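Local coordinates for protein cellulase (Xanthomonas axonopodis pv. citri, PDB 4W7W) that probably hydrolyses internal beta-1,4-glucosidic bonds of cellulose, as a glycoside hydrolase family 5 cellulase, and binds cello-oligosaccharides, at residues 47-59 with 90-103. Residues are numbered along the deposited sequence; the frame is centred on the assembly and turned at random.
Sequences YTYPAASDFSYFA and LIKKSLEAAKANKQ
Phe-55 lies against the helix of 90-103 with Ala-97 CB over one ring face, 3.6 Å from Phe-55 CD1 and displaced toward the rim. The far end of the ring reaches Ser-94, Phe-55 CZ to Ser-94 CB 3.8 Å; its edge meets the amide oxygen of Gln-103, in plane, with Phe-55 CD2 3.4 Å from Gln-103 OE1. That amide, turned 63° from the ring, sends Gln-103 NE2 to Phe-55 O (3.1 Å, a bent N-H...O of 137°), which also accepts the helical bond from Ala-59 N.

Toward the start of the pair, Leu-90 CB sits almost on the normal of the Tyr-49 ring, 3.6 Å from its centroid, in a CH-pi contact. The Tyr-49 hydroxyl passes Ile-91 CG1 and makes a hydrogen bond with Gln-87 OE1. A water joins Pro-50 O to Ser-94 OG.

Asn-101 ND2 returns to Ala-97 O in a nearly straight bond of 2.8 Å, which places Asn-101 OD1 against Ser-56 CA. A Schellman motif with Lys-102 as C-prime residue then turns the chain to Gln-103, just before strand 104-109.

These segments belong to neighbouring outer helices of the (beta/alpha)8 barrel; 52-59 and 90-100 run roughly parallel, crossing at -28°. Gln-103 NE2, held by both Phe-55 O and Met-63 O, fixes the amide's rotation and so commits OE1 to the apolar edge of Phe-55, at the cost of a buried acceptor without a hydrogen-bond partner.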
loop_
_atom_site.group_PDB
_atom_site.type_symbol
_atom_site.label_atom_id
_atom_site.label_comp_id
_atom_site.label_asym_id
_atom_site.label_seq_id
_atom_site.Cartn_x
_atom_site.Cartn_y
_atom_site.Cartn_z
ATOM N N TYR A 47 8.149 -16.571 6.024
ATOM C CA TYR A 47 7.132 -15.529 6.009
ATOM C C TYR A 47 5.964 -16.028 6.822
ATOM O O TYR A 47 5.866 -17.219 7.145
ATOM C CB TYR A 47 6.708 -15.226 4.571
ATOM C CG TYR A 47 5.954 -16.332 3.875
ATOM C CD1 TYR A 47 6.629 -17.322 3.169
ATOM C CD2 TYR A 47 4.569 -16.378 3.885
ATOM C CE1 TYR A 47 5.956 -18.326 2.497
ATOM C CE2 TYR A 47 3.888 -17.383 3.220
ATOM C CZ TYR A 47 4.571 -18.352 2.541
ATOM O OH TYR A 47 3.854 -19.319 1.883
ATOM N N THR A 48 5.071 -15.109 7.169
ATOM C CA THR A 48 3.893 -15.447 7.924
ATOM C C THR A 48 2.754 -14.549 7.505
ATOM O O THR A 48 2.984 -13.436 7.053
ATOM C CB THR A 48 4.152 -15.305 9.433
ATOM O OG1 THR A 48 3.035 -15.828 10.148
ATOM C CG2 THR A 48 4.372 -13.844 9.836
ATOM N N TYR A 49 1.535 -15.043 7.656
ATOM C CA TYR A 49 0.344 -14.222 7.571
ATOM C C TYR A 49 -0.010 -13.723 8.968
ATOM O O TYR A 49 0.494 -14.236 9.967
ATOM C CB TYR A 49 -0.801 -14.990 6.878
ATOM C CG TYR A 49 -0.706 -14.868 5.375
ATOM C CD1 TYR A 49 0.292 -15.513 4.668
ATOM C CD2 TYR A 49 -1.577 -14.063 4.673
ATOM C CE1 TYR A 49 0.431 -15.345 3.302
ATOM C CE2 TYR A 49 -1.440 -13.884 3.301
ATOM C CZ TYR A 49 -0.450 -14.531 2.623
ATOM O OH TYR A 49 -0.342 -14.329 1.261
ATOM N N PRO A 50 -0.869 -12.703 9.057
ATOM C CA PRO A 50 -1.142 -12.138 10.371
ATOM C C PRO A 50 -1.969 -13.073 11.235
ATOM O O PRO A 50 -2.673 -13.953 10.731
ATOM C CB PRO A 50 -1.939 -10.855 10.056
ATOM C CG PRO A 50 -1.749 -10.602 8.575
ATOM C CD PRO A 50 -1.539 -11.962 7.979
ATOM N N ALA A 51 -1.882 -12.884 12.535
ATOM C CA ALA A 51 -2.760 -13.585 13.453
ATOM C C ALA A 51 -4.125 -12.920 13.397
ATOM O O ALA A 51 -4.219 -11.705 13.210
ATOM C CB ALA A 51 -2.221 -13.496 14.878
ATOM N N ALA A 52 -5.180 -13.688 13.638
ATOM C CA ALA A 52 -6.510 -13.100 13.694
ATOM C C ALA A 52 -6.582 -12.001 14.756
ATOM O O ALA A 52 -7.273 -10.999 14.572
ATOM C CB ALA A 52 -7.552 -14.161 13.985
ATOM N N SER A 53 -5.874 -12.186 15.870
ATOM C CA SER A 53 -5.866 -11.188 16.923
ATOM C C SER A 53 -5.271 -9.853 16.487
ATOM O O SER A 53 -5.540 -8.838 17.114
ATOM C CB SER A 53 -5.115 -11.717 18.136
ATOM O OG SER A 53 -3.782 -12.109 17.835
ATOM N N ASP A 54 -4.436 -9.857 15.454
ATOM C CA ASP A 54 -3.900 -8.592 14.947
ATOM C C ASP A 54 -5.078 -7.747 14.430
ATOM O O ASP A 54 -5.166 -6.548 14.672
ATOM C CB ASP A 54 -2.877 -8.822 13.817
ATOM C CG ASP A 54 -1.625 -9.600 14.243
ATOM O OD1 ASP A 54 -1.278 -9.600 15.448
ATOM O OD2 ASP A 54 -0.998 -10.210 13.335
ATOM N N PHE A 55 -5.959 -8.378 13.655
ATOM C CA PHE A 55 -7.108 -7.670 13.101
ATOM C C PHE A 55 -7.974 -7.088 14.212
ATOM O O PHE A 55 -8.363 -5.924 14.163
ATOM C CB PHE A 55 -7.941 -8.582 12.197
ATOM C CG PHE A 55 -7.225 -9.002 10.948
ATOM C CD1 PHE A 55 -6.376 -10.103 10.961
ATOM C CD2 PHE A 55 -7.364 -8.292 9.771
ATOM C CE1 PHE A 55 -5.712 -10.491 9.806
ATOM C CE2 PHE A 55 -6.698 -8.681 8.626
ATOM C CZ PHE A 55 -5.859 -9.771 8.649
ATOM N N SER A 56 -8.276 -7.899 15.225
ATOM C CA SER A 56 -9.139 -7.410 16.297
ATOM C C SER A 56 -8.462 -6.311 17.128
ATOM O O SER A 56 -9.121 -5.368 17.541
ATOM C CB SER A 56 -9.650 -8.552 17.174
ATOM O OG SER A 56 -8.605 -9.326 17.688
ATOM N N TYR A 57 -7.162 -6.423 17.358
ATOM C CA TYR A 57 -6.440 -5.378 18.083
ATOM C C TYR A 57 -6.572 -4.047 17.351
ATOM O O TYR A 57 -6.942 -3.026 17.949
ATOM C CB TYR A 57 -4.960 -5.724 18.247
ATOM C CG TYR A 57 -4.188 -4.553 18.818
ATOM C CD1 TYR A 57 -4.226 -4.263 20.170
ATOM C CD2 TYR A 57 -3.473 -3.705 17.985
ATOM C CE1 TYR A 57 -3.550 -3.169 20.678
ATOM C CE2 TYR A 57 -2.799 -2.611 18.484
ATOM C CZ TYR A 57 -2.834 -2.340 19.827
ATOM O OH TYR A 57 -2.131 -1.239 20.285
ATOM N N PHE A 58 -6.293 -4.033 16.057
ATOM C CA PHE A 58 -6.351 -2.762 15.336
ATOM C C PHE A 58 -7.776 -2.248 15.198
ATOM O O PHE A 58 -8.004 -1.055 15.282
ATOM C CB PHE A 58 -5.570 -2.847 14.012
ATOM C CG PHE A 58 -4.094 -2.934 14.253
ATOM C CD1 PHE A 58 -3.427 -1.823 14.773
ATOM C CD2 PHE A 58 -3.380 -4.118 14.114
ATOM C CE1 PHE A 58 -2.095 -1.891 15.113
ATOM C CE2 PHE A 58 -2.048 -4.194 14.460
ATOM C CZ PHE A 58 -1.403 -3.081 14.980
ATOM N N ALA A 59 -8.746 -3.144 15.022
ATOM C CA ALA A 59 -10.142 -2.726 15.024
ATOM C C ALA A 59 -10.501 -2.039 16.332
ATOM O O ALA A 59 -11.234 -1.045 16.334
ATOM C CB ALA A 59 -11.063 -3.894 14.785
ATOM N N LEU A 90 -4.477 -18.547 2.315
ATOM C CA LEU A 90 -3.978 -17.689 3.380
ATOM C C LEU A 90 -4.563 -16.294 3.255
ATOM O O LEU A 90 -4.958 -15.676 4.252
ATOM C CB LEU A 90 -2.449 -17.656 3.357
ATOM C CG LEU A 90 -1.797 -18.964 3.829
ATOM C CD1 LEU A 90 -0.356 -19.065 3.359
ATOM C CD2 LEU A 90 -1.862 -19.093 5.346
ATOM N N ILE A 91 -4.621 -15.766 2.024
ATOM C CA ILE A 91 -5.209 -14.451 1.796
ATOM C C ILE A 91 -6.682 -14.482 2.190
ATOM O O ILE A 91 -7.165 -13.576 2.857
ATOM C CB ILE A 91 -5.011 -13.995 0.339
ATOM C CG1 ILE A 91 -3.518 -13.791 0.044
ATOM C CG2 ILE A 91 -5.794 -12.735 0.055
ATOM C CD1 ILE A 91 -3.169 -13.701 -1.425
ATOM N N LYS A 92 -7.402 -15.513 1.760
ATOM C CA LYS A 92 -8.826 -15.618 2.082
ATOM C C LYS A 92 -9.076 -15.751 3.579
ATOM O O LYS A 92 -10.072 -15.246 4.086
ATOM C CB LYS A 92 -9.466 -16.774 1.296
ATOM C CG LYS A 92 -9.586 -16.436 -0.182
ATOM C CD LYS A 92 -10.251 -17.514 -0.999
ATOM C CE LYS A 92 -10.480 -17.009 -2.413
ATOM N NZ LYS A 92 -11.345 -17.911 -3.209
ATOM N N LYS A 93 -8.164 -16.404 4.301
ATOM C CA LYS A 93 -8.268 -16.497 5.746
ATOM C C LYS A 93 -8.092 -15.119 6.400
ATOM O O LYS A 93 -8.842 -14.752 7.318
ATOM C CB LYS A 93 -7.237 -17.510 6.255
ATOM C CG LYS A 93 -7.197 -17.712 7.744
ATOM C CD LYS A 93 -6.250 -18.853 8.116
ATOM C CE LYS A 93 -6.035 -18.967 9.610
ATOM N NZ LYS A 93 -4.854 -19.818 9.898
ATOM N N SER A 94 -7.133 -14.333 5.922
ATOM C CA SER A 94 -7.011 -12.952 6.383
ATOM C C SER A 94 -8.269 -12.138 6.081
ATOM O O SER A 94 -8.692 -11.322 6.897
ATOM C CB SER A 94 -5.785 -12.266 5.769
ATOM O OG SER A 94 -4.580 -12.855 6.222
ATOM N N LEU A 95 -8.852 -12.348 4.903
ATOM C CA LEU A 95 -10.076 -11.648 4.556
ATOM C C LEU A 95 -11.217 -11.998 5.510
ATOM O O LEU A 95 -11.985 -11.112 5.885
ATOM C CB LEU A 95 -10.453 -11.958 3.122
ATOM C CG LEU A 95 -11.756 -11.331 2.626
ATOM C CD1 LEU A 95 -11.774 -9.815 2.768
ATOM C CD2 LEU A 95 -11.969 -11.749 1.189
ATOM N N GLU A 96 -11.335 -13.262 5.907
ATOM C CA GLU A 96 -12.356 -13.616 6.889
ATOM C C GLU A 96 -12.177 -12.816 8.170
ATOM O O GLU A 96 -13.156 -12.344 8.753
ATOM C CB GLU A 96 -12.344 -15.121 7.213
ATOM C CG GLU A 96 -12.857 -16.016 6.099
ATOM C CD GLU A 96 -13.144 -17.450 6.527
ATOM O OE1 GLU A 96 -13.369 -17.722 7.744
ATOM O OE2 GLU A 96 -13.188 -18.288 5.599
ATOM N N ALA A 97 -10.932 -12.682 8.619
ATOM C CA ALA A 97 -10.670 -11.945 9.849
ATOM C C ALA A 97 -11.006 -10.470 9.683
ATOM O O ALA A 97 -11.615 -9.851 10.575
ATOM C CB ALA A 97 -9.225 -12.107 10.265
ATOM N N ALA A 98 -10.595 -9.884 8.561
ATOM C CA ALA A 98 -10.928 -8.482 8.294
ATOM C C ALA A 98 -12.435 -8.276 8.298
ATOM O O ALA A 98 -12.949 -7.392 8.967
ATOM C CB ALA A 98 -10.323 -8.024 6.973
ATOM N N LYS A 99 -13.164 -9.130 7.583
ATOM C CA LYS A 99 -14.605 -8.980 7.519
ATOM C C LYS A 99 -15.271 -9.106 8.880
ATOM O O LYS A 99 -16.179 -8.346 9.220
ATOM C CB LYS A 99 -15.208 -9.984 6.537
ATOM C CG LYS A 99 -14.941 -9.652 5.080
ATOM C CD LYS A 99 -15.239 -10.823 4.148
ATOM C CE LYS A 99 -16.656 -11.355 4.270
ATOM N NZ LYS A 99 -16.916 -12.368 3.213
ATOM N N ALA A 100 -14.800 -10.050 9.682
ATOM C CA ALA A 100 -15.386 -10.257 10.995
ATOM C C ALA A 100 -15.183 -9.057 11.901
ATOM O O ALA A 100 -15.979 -8.826 12.795
ATOM C CB ALA A 100 -14.804 -11.497 11.639
ATOM N N ASN A 101 -14.117 -8.295 11.639
ATOM C CA ASN A 101 -13.797 -7.095 12.388
ATOM C C ASN A 101 -14.194 -5.805 11.671
ATOM O O ASN A 101 -13.774 -4.711 12.056
ATOM C CB ASN A 101 -12.307 -7.104 12.729
ATOM C CG ASN A 101 -11.998 -8.149 13.779
ATOM O OD1 ASN A 101 -12.175 -7.900 14.974
ATOM N ND2 ASN A 101 -11.598 -9.340 13.350
ATOM N N LYS A 102 -15.048 -5.937 10.663
ATOM C CA LYS A 102 -15.591 -4.797 9.929
ATOM C C LYS A 102 -14.490 -3.932 9.314
ATOM O O LYS A 102 -14.564 -2.703 9.267
ATOM C CB LYS A 102 -16.564 -3.993 10.782
ATOM C CG LYS A 102 -17.698 -4.834 11.365
ATOM C CD LYS A 102 -18.692 -3.988 12.138
ATOM C CE LYS A 102 -19.695 -4.848 12.891
ATOM N NZ LYS A 102 -20.810 -4.039 13.458
ATOM N N GLN A 103 -13.470 -4.604 8.799
ATOM C CA GLN A 103 -12.350 -3.941 8.131
ATOM C C GLN A 103 -12.327 -4.229 6.640
ATOM O O GLN A 103 -12.755 -5.286 6.172
ATOM C CB GLN A 103 -11.021 -4.426 8.732
ATOM C CG GLN A 103 -10.818 -3.963 10.151
ATOM C CD GLN A 103 -9.758 -4.734 10.911
ATOM O OE1 GLN A 103 -9.612 -5.938 10.745
ATOM N NE2 GLN A 103 -9.050 -4.049 11.795
HETATM O O HOH W 1 -4.604 -13.963 8.771
#